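PDB 5BTO: decapping nuclease RAI1, which hydrolyses NAD caps from the 5' ends of RNAs with the help of a divalent metal, and binds and stimulates the exoribonuclease RAT1. Local coordinates for residues P26-R34 and C89-Y97; D49-L57 and F185-W195. All blocks are in the same frame, centred on the assembly; numbering follows the deposited sequence.

Contact 1. Residues P26-R34 and C89-Y97; sequences PKEIFAFAR and CLLTALTKY
Ala93 O is held from within its own helix by Tyr97 N at 3.0 Å, and it also lies over one face of the Phe30 ring, toward the rim. Leu91 O, on the helix side turned from the strand, accepts from both Thr95 N and Thr95 OG1. No hydrogen bond joins helix to strand; the contact is mostly side-chain packing. Ala93 CB fits between two rings, 3.5 Å from Phe30 CE2 and 3.6 Å from Phe32 CD1. Phe30 CD1 meets Tyr97 CB, also at 3.5 Å; the planes of these two rings differ by 26°, and little of one lies over the other. With its CG anti to the backbone N (chi1 169°), Tyr97 offers a ring face to Ile29 CD1, a CH-pi contact at 4.1 Å from CD1 to the centroid. Toward the start of the helix segment, Cys89 SG approaches Phe32 CE2 obliquely at 3.7 Å. Ile29 and Phe30 both hydrogen-bond through the backbone with Val220, forming a classic beta bulge, and both side chains start toward the helix. Phe32 and Cys89 also touch substrate-binding Tyr114. The helix thus packs on the large mixed sheet of this PD-(D/E)XK-family nuclease, beside its substrate site.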
ATOM      1  N   PRO A  26      16.024  -5.444  22.111  1.00 22.78           N
ATOM      2  CA  PRO A  26      15.802  -4.247  22.925  1.00 19.46           C
ATOM      3  C   PRO A  26      16.673  -4.256  24.181  1.00 17.50           C
ATOM      4  O   PRO A  26      17.065  -5.323  24.697  1.00 18.46           O
ATOM      5  CB  PRO A  26      14.322  -4.353  23.321  1.00 22.77           C
ATOM      6  CG  PRO A  26      13.725  -5.339  22.379  1.00 25.16           C
ATOM      7  CD  PRO A  26      14.821  -6.281  22.005  1.00 25.11           C
ATOM      8  N   LYS A  27      16.956  -3.059  24.681  1.00 18.51           N
ATOM      9  CA  LYS A  27      17.745  -2.902  25.896  1.00 19.96           C
ATOM     10  C   LYS A  27      17.205  -1.735  26.719  1.00 17.07           C
ATOM     11  O   LYS A  27      17.018  -0.635  26.194  1.00 17.25           O
ATOM     12  CB  LYS A  27      19.210  -2.653  25.533  1.00 24.18           C
ATOM     13  CG  LYS A  27      20.048  -2.157  26.687  1.00 30.60           C
ATOM     14  CD  LYS A  27      21.480  -1.843  26.254  1.00 36.39           C
ATOM     15  CE  LYS A  27      22.280  -1.284  27.419  1.00 40.85           C
ATOM     16  NZ  LYS A  27      23.731  -1.145  27.114  1.00 44.62           N
ATOM     17  N   GLU A  28      16.939  -1.967  28.000  1.00 16.86           N
ATOM     18  CA  GLU A  28      16.492  -0.875  28.858  1.00 17.57           C
ATOM     19  C   GLU A  28      17.636   0.103  29.096  1.00 16.30           C
ATOM     20  O   GLU A  28      18.778  -0.315  29.387  1.00 19.23           O
ATOM     21  CB  GLU A  28      16.001  -1.388  30.217  1.00 16.86           C
ATOM     22  CG  GLU A  28      15.495  -0.263  31.125  1.00 18.07           C
ATOM     23  CD  GLU A  28      14.955  -0.765  32.456  1.00 18.08           C
ATOM     24  OE1 GLU A  28      13.847  -1.358  32.488  1.00 17.96           O
ATOM     25  OE2 GLU A  28      15.638  -0.548  33.472  1.00 19.83           O
ATOM     26  N   ILE A  29      17.338   1.394  29.012  1.00 15.17           N
ATOM     27  CA  ILE A  29      18.351   2.402  29.347  1.00 16.76           C
ATOM     28  C   ILE A  29      17.998   3.239  30.578  1.00 17.84           C
ATOM     29  O   ILE A  29      18.887   3.756  31.250  1.00 19.32           O
ATOM     30  CB  ILE A  29      18.721   3.314  28.145  1.00 19.73           C
ATOM     31  CG1 ILE A  29      17.467   3.878  27.478  1.00 20.58           C
ATOM     32  CG2 ILE A  29      19.562   2.547  27.145  1.00 21.79           C
ATOM     33  CD1 ILE A  29      17.751   5.122  26.615  1.00 25.24           C
ATOM     34  N   PHE A  30      16.707   3.373  30.875  1.00 17.16           N
ATOM     35  CA  PHE A  30      16.277   4.010  32.124  1.00 16.27           C
ATOM     36  C   PHE A  30      14.836   3.643  32.447  1.00 16.41           C
ATOM     37  O   PHE A  30      14.153   3.039  31.628  1.00 16.46           O
ATOM     38  CB  PHE A  30      16.484   5.544  32.109  1.00 17.22           C
ATOM     39  CG  PHE A  30      15.730   6.283  31.017  1.00 18.46           C
ATOM     40  CD1 PHE A  30      16.310   6.488  29.770  1.00 18.17           C
ATOM     41  CD2 PHE A  30      14.476   6.834  31.260  1.00 19.30           C
ATOM     42  CE1 PHE A  30      15.637   7.193  28.769  1.00 19.12           C
ATOM     43  CE2 PHE A  30      13.789   7.547  30.249  1.00 19.79           C
ATOM     44  CZ  PHE A  30      14.382   7.728  29.019  1.00 18.87           C
ATOM     45  N   ALA A  31      14.382   3.998  33.641  1.00 16.18           N
ATOM     46  CA  ALA A  31      13.000   3.752  34.018  1.00 17.92           C
ATOM     47  C   ALA A  31      12.474   4.939  34.792  1.00 17.91           C
ATOM     48  O   ALA A  31      13.243   5.766  35.270  1.00 19.32           O
ATOM     49  CB  ALA A  31      12.892   2.460  34.854  1.00 17.74           C
ATOM     50  N   PHE A  32      11.153   5.048  34.879  1.00 18.25           N
ATOM     51  CA  PHE A  32      10.533   5.981  35.808  1.00 17.92           C
ATOM     52  C   PHE A  32       9.226   5.389  36.309  1.00 18.19           C
ATOM     53  O   PHE A  32       8.810   4.330  35.841  1.00 18.57           O
ATOM     54  CB  PHE A  32      10.378   7.394  35.204  1.00 16.45           C
ATOM     55  CG  PHE A  32       9.437   7.488  34.017  1.00 18.32           C
ATOM     56  CD1 PHE A  32       9.872   7.170  32.738  1.00 17.33           C
ATOM     57  CD2 PHE A  32       8.139   7.954  34.180  1.00 19.41           C
ATOM     58  CE1 PHE A  32       9.015   7.289  31.642  1.00 17.35           C
ATOM     59  CE2 PHE A  32       7.275   8.082  33.090  1.00 20.68           C
ATOM     60  CZ  PHE A  32       7.713   7.750  31.822  1.00 17.98           C
ATOM     61  N   ALA A  33       8.601   6.030  37.288  1.00 18.16           N
ATOM     62  CA  ALA A  33       7.376   5.472  37.844  1.00 18.08           C
ATOM     63  C   ALA A  33       6.367   6.549  38.207  1.00 20.29           C
ATOM     64  O   ALA A  33       6.709   7.719  38.339  1.00 22.95           O
ATOM     65  CB  ALA A  33       7.697   4.593  39.073  1.00 18.89           C
ATOM     66  N   ARG A  34       5.111   6.146  38.338  1.00 22.71           N
ATOM     67  CA  ARG A  34       4.098   7.000  38.935  1.00 23.42           C
ATOM     68  C   ARG A  34       3.710   6.331  40.252  1.00 24.12           C
ATOM     69  O   ARG A  34       3.446   5.129  40.279  1.00 23.69           O
ATOM     70  CB  ARG A  34       2.888   7.135  38.004  1.00 24.70           C
ATOM     71  CG  ARG A  34       1.833   8.132  38.477  1.00 26.55           C
ATOM     72  CD  ARG A  34       0.757   8.350  37.416  1.00 29.90           C
ATOM     73  NE  ARG A  34      -0.136   7.202  37.298  1.00 31.75           N
ATOM     74  CZ  ARG A  34      -0.971   7.000  36.282  1.00 33.51           C
ATOM     75  NH1 ARG A  34      -1.031   7.871  35.281  1.00 34.17           N
ATOM     76  NH2 ARG A  34      -1.744   5.924  36.265  1.00 35.17           N
ATOM     77  N   CYS A  89       6.407  13.669  30.992  1.00 24.20           N
ATOM     78  CA  CYS A  89       7.143  12.851  31.953  1.00 24.03           C
ATOM     79  C   CYS A  89       8.243  12.031  31.271  1.00 21.47           C
ATOM     80  O   CYS A  89       9.341  11.889  31.809  1.00 21.46           O
ATOM     81  CB  CYS A  89       6.207  11.967  32.803  1.00 27.30           C
ATOM     82  SG  CYS A  89       5.082  10.852  31.917  1.00 30.26           S
ATOM     83  N   LEU A  90       7.953  11.500  30.089  1.00 19.64           N
ATOM     84  CA  LEU A  90       8.970  10.801  29.311  1.00 17.66           C
ATOM     85  C   LEU A  90      10.162  11.726  29.036  1.00 19.31           C
ATOM     86  O   LEU A  90      11.320  11.331  29.204  1.00 19.98           O
ATOM     87  CB  LEU A  90       8.381  10.246  28.005  1.00 19.25           C
ATOM     88  CG  LEU A  90       9.361   9.558  27.050  1.00 18.81           C
ATOM     89  CD1 LEU A  90      10.187   8.495  27.791  1.00 19.71           C
ATOM     90  CD2 LEU A  90       8.620   8.947  25.845  1.00 17.94           C
ATOM     91  N   LEU A  91       9.887  12.953  28.613  1.00 19.88           N
ATOM     92  CA  LEU A  91      10.979  13.889  28.341  1.00 19.54           C
ATOM     93  C   LEU A  91      11.734  14.275  29.603  1.00 21.66           C
ATOM     94  O   LEU A  91      12.942  14.500  29.560  1.00 21.80           O
ATOM     95  CB  LEU A  91      10.468  15.145  27.641  1.00 21.35           C
ATOM     96  CG  LEU A  91       9.909  14.838  26.259  1.00 22.09           C
ATOM     97  CD1 LEU A  91       9.456  16.123  25.591  1.00 22.95           C
ATOM     98  CD2 LEU A  91      10.948  14.115  25.414  1.00 22.61           C
ATOM     99  N   THR A  92      11.028  14.368  30.721  1.00 21.31           N
ATOM    100  CA  THR A  92      11.699  14.648  31.990  1.00 22.49           C
ATOM    101  C   THR A  92      12.690  13.525  32.315  1.00 22.63           C
ATOM    102  O   THR A  92      13.842  13.776  32.668  1.00 22.19           O
ATOM    103  CB  THR A  92      10.693  14.831  33.142  1.00 22.95           C
ATOM    104  OG1 THR A  92       9.823  15.934  32.845  1.00 26.41           O
ATOM    105  CG2 THR A  92      11.426  15.105  34.467  1.00 23.05           C
ATOM    106  N   ALA A  93      12.248  12.282  32.160  1.00 20.61           N
ATOM    107  CA  ALA A  93      13.113  11.141  32.435  1.00 20.22           C
ATOM    108  C   ALA A  93      14.265  11.063  31.432  1.00 20.76           C
ATOM    109  O   ALA A  93      15.387  10.734  31.794  1.00 21.67           O
ATOM    110  CB  ALA A  93      12.301   9.846  32.420  1.00 20.95           C
ATOM    111  N   LEU A  94      13.983  11.364  30.164  1.00 21.48           N
ATOM    112  CA  LEU A  94      15.005  11.301  29.120  1.00 21.20           C
ATOM    113  C   LEU A  94      16.091  12.350  29.342  1.00 21.68           C
ATOM    114  O   LEU A  94      17.282  12.089  29.148  1.00 22.64           O
ATOM    115  CB  LEU A  94      14.371  11.498  27.732  1.00 20.34           C
ATOM    116  CG  LEU A  94      15.339  11.546  26.553  1.00 19.42           C
ATOM    117  CD1 LEU A  94      16.148  10.265  26.413  1.00 21.05           C
ATOM    118  CD2 LEU A  94      14.551  11.834  25.267  1.00 19.47           C
ATOM    119  N   THR A  95      15.675  13.537  29.756  1.00 21.19           N
ATOM    120  CA  THR A  95      16.624  14.611  30.034  1.00 23.32           C
ATOM    121  C   THR A  95      17.600  14.168  31.124  1.00 23.13           C
ATOM    122  O   THR A  95      18.809  14.358  31.007  1.00 22.92           O
ATOM    123  CB  THR A  95      15.896  15.893  30.456  1.00 22.26           C
ATOM    124  OG1 THR A  95      15.089  16.362  29.361  1.00 23.14           O
ATOM    125  CG2 THR A  95      16.901  16.983  30.824  1.00 22.66           C
ATOM    126  N   LYS A  96      17.058  13.571  32.171  1.00 22.27           N
ATOM    127  CA  LYS A  96      17.886  13.109  33.287  1.00 20.88           C
ATOM    128  C   LYS A  96      18.874  12.059  32.804  1.00 21.43           C
ATOM    129  O   LYS A  96      20.053  12.077  33.162  1.00 23.02           O
ATOM    130  CB  LYS A  96      16.986  12.565  34.387  1.00 20.97           C
ATOM    131  CG  LYS A  96      17.717  12.098  35.650  1.00 24.85           C
ATOM    132  CD  LYS A  96      16.699  11.610  36.661  1.00 27.01           C
ATOM    133  CE  LYS A  96      17.364  11.143  37.959  1.00 28.81           C
ATOM    134  NZ  LYS A  96      18.157  12.242  38.595  1.00 31.98           N
ATOM    135  N   TYR A  97      18.394  11.132  31.982  1.00 20.72           N
ATOM    136  CA  TYR A  97      19.275  10.122  31.414  1.00 22.54           C
ATOM    137  C   TYR A  97      20.404  10.728  30.566  1.00 22.25           C
ATOM    138  O   TYR A  97      21.573  10.343  30.697  1.00 23.08           O
ATOM    139  CB  TYR A  97      18.470   9.093  30.599  1.00 22.09           C
ATOM    140  CG  TYR A  97      19.362   8.186  29.788  1.00 22.76           C
ATOM    141  CD1 TYR A  97      19.996   7.104  30.379  1.00 22.89           C
ATOM    142  CD2 TYR A  97      19.602   8.434  28.437  1.00 25.49           C
ATOM    143  CE1 TYR A  97      20.824   6.284  29.660  1.00 26.04           C
ATOM    144  CE2 TYR A  97      20.439   7.610  27.703  1.00 26.84           C
ATOM    145  CZ  TYR A  97      21.050   6.537  28.329  1.00 28.36           C
ATOM    146  OH  TYR A  97      21.889   5.702  27.630  1.00 32.46           O
TER

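Contact 2. Residues D49-L57 and F185-W195; sequences DENVSYYYL and FEAIATLPKPW
Tyr54 and Leu191 exchange two backbone bonds, Tyr54 N to Leu191 O at 2.8 Å and Leu191 N to Tyr54 O at 2.7 Å, making a hydrogen-bonded antiparallel pair. A third bond extends the match: Tyr56 N points almost straight at Ala189 O, 2.7 Å away with an N-H...O angle of 177°, although it comes from above the carbonyl plane, 41° out of it. Between them Tyr55 and Thr190 form the non-hydrogen-bonded pair, and Tyr55 instead uses its backbone, as Ser53 does, to bond Val239 of strand 238-239.

Three waters bridge further backbone and side-chain polar atoms. One water accepts from Val52 N at 3.0 Å and lies beside Pro192 O, which also receives Lys193 NZ. A second joins Ser53 OG, at 2.7 Å, to Thr190 OG1, to which it donates. Thr190 OG1 spends its own proton on Glu186 O at 2.9 Å, a bond reached with OG1 set between the backbone N and the carbonyl carbon (chi1 66°). A third water sits between Tyr56 O, at 2.8 Å, and Ile188 O.

Apolar groups fill in around this frame. Pro194 CG rests over the face of the Tyr54 ring, 3.9 Å from its centroid, while Tyr56 and Leu191 run side by side in the same direction. Leu57 CD2 reaches Phe185 CE1 and Ala189 CB, and Leu57 CD1 meets Ile188 CD1. Thr190 and Tyr55 pack on Leu257, a residue of the metal site. At the centre is a short antiparallel pairing of strands 54-55 and 190-191 at the surface; the second strand starts one residue after the helix that carries Glu186, a ligand of the divalent metal in the nuclease active site.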
ATOM      1  N   ASP A  49      14.134   0.278  43.638  1.00 28.23           N
ATOM      2  CA  ASP A  49      14.011  -0.249  45.003  1.00 27.80           C
ATOM      3  C   ASP A  49      12.591  -0.208  45.564  1.00 27.72           C
ATOM      4  O   ASP A  49      12.250  -0.994  46.457  1.00 28.83           O
ATOM      5  CB  ASP A  49      14.932   0.507  45.965  1.00 31.18           C
ATOM      6  CG  ASP A  49      16.396   0.176  45.766  1.00 35.97           C
ATOM      7  OD1 ASP A  49      16.703  -0.737  44.971  1.00 37.21           O
ATOM      8  OD2 ASP A  49      17.242   0.827  46.425  1.00 38.59           O
ATOM      9  N   GLU A  50      11.768   0.706  45.063  1.00 27.10           N
ATOM     10  CA  GLU A  50      10.498   1.001  45.722  1.00 28.66           C
ATOM     11  C   GLU A  50       9.275   0.905  44.825  1.00 26.17           C
ATOM     12  O   GLU A  50       8.146   0.872  45.316  1.00 30.14           O
ATOM     13  CB  GLU A  50      10.536   2.396  46.346  1.00 30.53           C
ATOM     14  CG  GLU A  50      11.610   2.586  47.406  1.00 35.11           C
ATOM     15  CD  GLU A  50      11.530   3.952  48.061  1.00 41.75           C
ATOM     16  OE1 GLU A  50      10.624   4.735  47.694  1.00 45.09           O
ATOM     17  OE2 GLU A  50      12.372   4.247  48.939  1.00 44.37           O
ATOM     18  N   ASN A  51       9.490   0.878  43.514  1.00 23.59           N
ATOM     19  CA  ASN A  51       8.366   0.978  42.589  1.00 22.61           C
ATOM     20  C   ASN A  51       8.212  -0.203  41.632  1.00 23.19           C
ATOM     21  O   ASN A  51       7.538  -0.085  40.605  1.00 25.45           O
ATOM     22  CB  ASN A  51       8.443   2.294  41.802  1.00 24.15           C
ATOM     23  CG  ASN A  51       8.320   3.514  42.698  1.00 24.45           C
ATOM     24  OD1 ASN A  51       9.317   4.041  43.202  1.00 26.67           O
ATOM     25  ND2 ASN A  51       7.090   3.956  42.922  1.00 23.96           N
ATOM     26  N   VAL A  52       8.822  -1.333  41.983  1.00 22.09           N
ATOM     27  CA  VAL A  52       8.814  -2.544  41.167  1.00 24.34           C
ATOM     28  C   VAL A  52       8.119  -3.675  41.923  1.00 23.40           C
ATOM     29  O   VAL A  52       8.437  -3.918  43.087  1.00 26.33           O
ATOM     30  CB  VAL A  52      10.267  -3.010  40.880  1.00 27.75           C
ATOM     31  CG1 VAL A  52      10.286  -4.387  40.244  1.00 29.57           C
ATOM     32  CG2 VAL A  52      11.010  -1.995  40.012  1.00 29.45           C
ATOM     33  N   SER A  53       7.187  -4.362  41.270  1.00 22.21           N
ATOM     34  CA  SER A  53       6.525  -5.538  41.854  1.00 21.95           C
ATOM     35  C   SER A  53       7.205  -6.848  41.446  1.00 19.91           C
ATOM     36  O   SER A  53       7.860  -6.920  40.400  1.00 19.05           O
ATOM     37  CB  SER A  53       5.046  -5.595  41.433  1.00 24.70           C
ATOM     38  OG  SER A  53       4.343  -4.439  41.854  1.00 29.98           O
ATOM     39  N   TYR A  54       7.029  -7.883  42.268  1.00 19.40           N
ATOM     40  CA  TYR A  54       7.627  -9.202  42.029  1.00 20.45           C
ATOM     41  C   TYR A  54       6.574 -10.304  42.001  1.00 20.46           C
ATOM     42  O   TYR A  54       5.777 -10.431  42.931  1.00 24.19           O
ATOM     43  CB  TYR A  54       8.680  -9.521  43.106  1.00 19.81           C
ATOM     44  CG  TYR A  54       9.859  -8.582  43.069  1.00 21.86           C
ATOM     45  CD1 TYR A  54       9.773  -7.314  43.621  1.00 23.05           C
ATOM     46  CD2 TYR A  54      11.046  -8.952  42.451  1.00 22.99           C
ATOM     47  CE1 TYR A  54      10.846  -6.440  43.576  1.00 24.81           C
ATOM     48  CE2 TYR A  54      12.127  -8.089  42.399  1.00 26.03           C
ATOM     49  CZ  TYR A  54      12.018  -6.831  42.964  1.00 26.54           C
ATOM     50  OH  TYR A  54      13.085  -5.963  42.921  1.00 29.63           O
ATOM     51  N   TYR A  55       6.584 -11.117  40.950  1.00 18.94           N
ATOM     52  CA  TYR A  55       5.586 -12.174  40.795  1.00 17.07           C
ATOM     53  C   TYR A  55       5.580 -13.129  41.979  1.00 19.18           C
ATOM     54  O   TYR A  55       6.630 -13.542  42.458  1.00 22.34           O
ATOM     55  CB  TYR A  55       5.861 -12.988  39.539  1.00 18.81           C
ATOM     56  CG  TYR A  55       4.733 -13.916  39.166  1.00 17.12           C
ATOM     57  CD1 TYR A  55       3.492 -13.411  38.801  1.00 18.48           C
ATOM     58  CD2 TYR A  55       4.915 -15.291  39.150  1.00 20.79           C
ATOM     59  CE1 TYR A  55       2.456 -14.254  38.450  1.00 20.71           C
ATOM     60  CE2 TYR A  55       3.881 -16.146  38.798  1.00 23.19           C
ATOM     61  CZ  TYR A  55       2.658 -15.626  38.450  1.00 23.07           C
ATOM     62  OH  TYR A  55       1.635 -16.474  38.093  1.00 25.56           O
ATOM     63  N   TYR A  56       4.392 -13.492  42.443  1.00 21.35           N
ATOM     64  CA  TYR A  56       4.287 -14.526  43.458  1.00 25.09           C
ATOM     65  C   TYR A  56       2.884 -15.115  43.485  1.00 26.43           C
ATOM     66  O   TYR A  56       1.948 -14.478  43.963  1.00 29.23           O
ATOM     67  CB  TYR A  56       4.674 -13.973  44.832  1.00 26.16           C
ATOM     68  CG  TYR A  56       4.718 -15.040  45.902  1.00 31.56           C
ATOM     69  CD1 TYR A  56       5.653 -16.065  45.844  1.00 35.55           C
ATOM     70  CD2 TYR A  56       3.827 -15.017  46.951  1.00 33.81           C
ATOM     71  CE1 TYR A  56       5.696 -17.047  46.815  1.00 38.91           C
ATOM     72  CE2 TYR A  56       3.856 -15.989  47.928  1.00 37.47           C
ATOM     73  CZ  TYR A  56       4.794 -17.004  47.854  1.00 40.59           C
ATOM     74  OH  TYR A  56       4.828 -17.976  48.829  1.00 43.89           O
ATOM     75  N   LEU A  57       2.745 -16.332  42.966  1.00 27.98           N
ATOM     76  CA  LEU A  57       1.448 -17.005  42.963  1.00 30.14           C
ATOM     77  C   LEU A  57       1.595 -18.523  42.912  1.00 30.77           C
ATOM     78  O   LEU A  57       1.875 -19.103  41.861  1.00 29.20           O
ATOM     79  CB  LEU A  57       0.606 -16.517  41.787  1.00 33.42           C
ATOM     80  CG  LEU A  57      -0.854 -16.961  41.793  1.00 34.98           C
ATOM     81  CD1 LEU A  57      -1.515 -16.561  43.104  1.00 36.35           C
ATOM     82  CD2 LEU A  57      -1.586 -16.360  40.605  1.00 35.34           C
ATOM     83  N   PHE A 185      -5.953  -8.980  39.772  1.00 27.00           N
ATOM     84  CA  PHE A 185      -5.073 -10.097  39.496  1.00 26.95           C
ATOM     85  C   PHE A 185      -3.627  -9.691  39.754  1.00 28.17           C
ATOM     86  O   PHE A 185      -2.874 -10.428  40.384  1.00 30.12           O
ATOM     87  CB  PHE A 185      -5.248 -10.590  38.058  1.00 26.00           C
ATOM     88  CG  PHE A 185      -4.372 -11.756  37.706  1.00 24.56           C
ATOM     89  CD1 PHE A 185      -4.462 -12.952  38.413  1.00 24.75           C
ATOM     90  CD2 PHE A 185      -3.461 -11.664  36.663  1.00 22.25           C
ATOM     91  CE1 PHE A 185      -3.652 -14.034  38.086  1.00 23.79           C
ATOM     92  CE2 PHE A 185      -2.653 -12.739  36.331  1.00 23.80           C
ATOM     93  CZ  PHE A 185      -2.745 -13.926  37.049  1.00 23.41           C
ATOM     94  N   GLU A 186      -3.236  -8.514  39.281  1.00 29.04           N
ATOM     95  CA  GLU A 186      -1.869  -8.058  39.510  1.00 31.27           C
ATOM     96  C   GLU A 186      -1.586  -7.989  41.003  1.00 30.67           C
ATOM     97  O   GLU A 186      -0.528  -8.416  41.467  1.00 31.28           O
ATOM     98  CB  GLU A 186      -1.629  -6.696  38.867  1.00 35.07           C
ATOM     99  CG  GLU A 186      -1.729  -6.698  37.357  1.00 39.60           C
ATOM    100  CD  GLU A 186      -1.282  -5.384  36.756  1.00 44.71           C
ATOM    101  OE1 GLU A 186      -2.151  -4.576  36.360  1.00 46.09           O
ATOM    102  OE2 GLU A 186      -0.056  -5.161  36.685  1.00 47.33           O
ATOM    103  N   ALA A 187      -2.546  -7.460  41.752  1.00 30.38           N
ATOM    104  CA  ALA A 187      -2.383  -7.273  43.188  1.00 30.30           C
ATOM    105  C   ALA A 187      -2.190  -8.593  43.932  1.00 33.04           C
ATOM    106  O   ALA A 187      -1.321  -8.701  44.794  1.00 35.25           O
ATOM    107  CB  ALA A 187      -3.570  -6.512  43.758  1.00 29.75           C
ATOM    108  N   ILE A 188      -3.000  -9.594  43.600  1.00 32.10           N
ATOM    109  CA  ILE A 188      -2.938 -10.863  44.313  1.00 31.49           C
ATOM    110  C   ILE A 188      -1.826 -11.772  43.801  1.00 30.94           C
ATOM    111  O   ILE A 188      -1.469 -12.749  44.458  1.00 34.66           O
ATOM    112  CB  ILE A 188      -4.312 -11.600  44.320  1.00 32.88           C
ATOM    113  CG1 ILE A 188      -4.715 -12.057  42.916  1.00 32.90           C
ATOM    114  CG2 ILE A 188      -5.387 -10.704  44.908  1.00 35.27           C
ATOM    115  CD1 ILE A 188      -4.222 -13.439  42.541  1.00 33.10           C
ATOM    116  N   ALA A 189      -1.264 -11.435  42.641  1.00 26.80           N
ATOM    117  CA  ALA A 189      -0.246 -12.275  42.012  1.00 26.05           C
ATOM    118  C   ALA A 189       1.166 -11.714  42.146  1.00 24.32           C
ATOM    119  O   ALA A 189       2.105 -12.252  41.552  1.00 24.59           O
ATOM    120  CB  ALA A 189      -0.583 -12.510  40.531  1.00 26.17           C
ATOM    121  N   THR A 190       1.319 -10.637  42.913  1.00 23.86           N
ATOM    122  CA  THR A 190       2.643 -10.047  43.133  1.00 25.22           C
ATOM    123  C   THR A 190       2.909  -9.651  44.582  1.00 27.23           C
ATOM    124  O   THR A 190       1.998  -9.582  45.407  1.00 29.23           O
ATOM    125  CB  THR A 190       2.852  -8.766  42.291  1.00 25.01           C
ATOM    126  OG1 THR A 190       1.947  -7.753  42.747  1.00 25.60           O
ATOM    127  CG2 THR A 190       2.634  -9.031  40.797  1.00 22.36           C
ATOM    128  N   LEU A 191       4.178  -9.380  44.867  1.00 27.82           N
ATOM    129  CA  LEU A 191       4.606  -8.793  46.134  1.00 27.23           C
ATOM    130  C   LEU A 191       5.299  -7.472  45.839  1.00 27.11           C
ATOM    131  O   LEU A 191       5.870  -7.304  44.765  1.00 24.71           O
ATOM    132  CB  LEU A 191       5.564  -9.730  46.864  1.00 27.94           C
ATOM    133  CG  LEU A 191       4.971 -11.034  47.390  1.00 29.32           C
ATOM    134  CD1 LEU A 191       6.059 -11.977  47.870  1.00 29.96           C
ATOM    135  CD2 LEU A 191       3.988 -10.740  48.504  1.00 30.48           C
ATOM    136  N   PRO A 192       5.250  -6.525  46.790  1.00 30.15           N
ATOM    137  CA  PRO A 192       5.814  -5.185  46.580  1.00 32.79           C
ATOM    138  C   PRO A 192       7.341  -5.169  46.642  1.00 32.78           C
ATOM    139  O   PRO A 192       7.970  -4.201  46.204  1.00 33.09           O
ATOM    140  CB  PRO A 192       5.225  -4.379  47.742  1.00 33.79           C
ATOM    141  CG  PRO A 192       5.006  -5.386  48.815  1.00 32.98           C
ATOM    142  CD  PRO A 192       4.604  -6.656  48.109  1.00 30.60           C
ATOM    143  N   LYS A 193       7.920  -6.234  47.187  1.00 32.95           N
ATOM    144  CA  LYS A 193       9.363  -6.376  47.297  1.00 33.53           C
ATOM    145  C   LYS A 193       9.729  -7.842  47.109  1.00 32.49           C
ATOM    146  O   LYS A 193       8.861  -8.712  47.169  1.00 29.25           O
ATOM    147  CB  LYS A 193       9.834  -5.911  48.683  1.00 38.25           C
ATOM    148  CG  LYS A 193       9.557  -4.449  48.997  1.00 41.35           C
ATOM    149  CD  LYS A 193      10.753  -3.575  48.656  1.00 45.37           C
ATOM    150  CE  LYS A 193      10.412  -2.096  48.791  1.00 48.17           C
ATOM    151  NZ  LYS A 193       9.356  -1.694  47.810  1.00 49.61           N
ATOM    152  N   PRO A 194      11.018  -8.130  46.898  1.00 34.77           N
ATOM    153  CA  PRO A 194      11.415  -9.539  46.889  1.00 35.95           C
ATOM    154  C   PRO A 194      10.992 -10.192  48.204  1.00 37.42           C
ATOM    155  O   PRO A 194      10.951  -9.520  49.241  1.00 35.86           O
ATOM    156  CB  PRO A 194      12.939  -9.470  46.789  1.00 35.88           C
ATOM    157  CG  PRO A 194      13.218  -8.143  46.155  1.00 36.71           C
ATOM    158  CD  PRO A 194      12.164  -7.226  46.688  1.00 35.71           C
ATOM    159  N   TRP A 195      10.672 -11.482  48.149  1.00 37.02           N
ATOM    160  CA  TRP A 195      10.151 -12.225  49.296  1.00 37.62           C
ATOM    161  C   TRP A 195      10.858 -11.924  50.615  1.00 40.14           C
ATOM    162  O   TRP A 195      10.215 -11.664  51.640  1.00 40.53           O
ATOM    163  CB  TRP A 195      10.232 -13.724  49.011  1.00 38.28           C
ATOM    164  CG  TRP A 195       9.836 -14.577  50.168  1.00 38.48           C
ATOM    165  CD1 TRP A 195      10.644 -15.012  51.183  1.00 39.49           C
ATOM    166  CD2 TRP A 195       8.535 -15.109  50.434  1.00 41.75           C
ATOM    167  NE1 TRP A 195       9.922 -15.778  52.064  1.00 41.30           N
ATOM    168  CE2 TRP A 195       8.624 -15.853  51.627  1.00 43.86           C
ATOM    169  CE3 TRP A 195       7.303 -15.029  49.781  1.00 45.44           C
ATOM    170  CZ2 TRP A 195       7.529 -16.513  52.180  1.00 48.34           C
ATOM    171  CZ3 TRP A 195       6.216 -15.684  50.333  1.00 47.79           C
ATOM    172  CH2 TRP A 195       6.336 -16.416  51.520  1.00 49.13           C
TER
HETATM  173  O   HOH W   1      10.070  -2.233  44.596  1.00 33.51           O
HETATM  174  O   HOH W   2       1.769  -4.990  41.261  1.00 46.28           O
HETATM  175  O   HOH W   3       1.289 -12.369  45.760  1.00 47.95           O

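In the fold
From the N terminus the chain runs through strand 27-34, strand 40-41 and helix 44-50 into strand 54-55, then on to helix 87-101. Contact 1 closes a loop of 54 residues by bringing that helix back against strand 27-34. Contact 2 closes a longer one, of 127 residues, joining 49-57 to the end of helix 169-188 and the strand after it. Because 49-57 lies inside the first loop and 89-97 inside the second, the two cross rather than nest. They meet directly where Ala33 CB packs on Asn51 CB at 3.6 Å. Together they link the large mixed sheet and its helix to the helix that carries metal-site residue Glu186 and the small surface sheet.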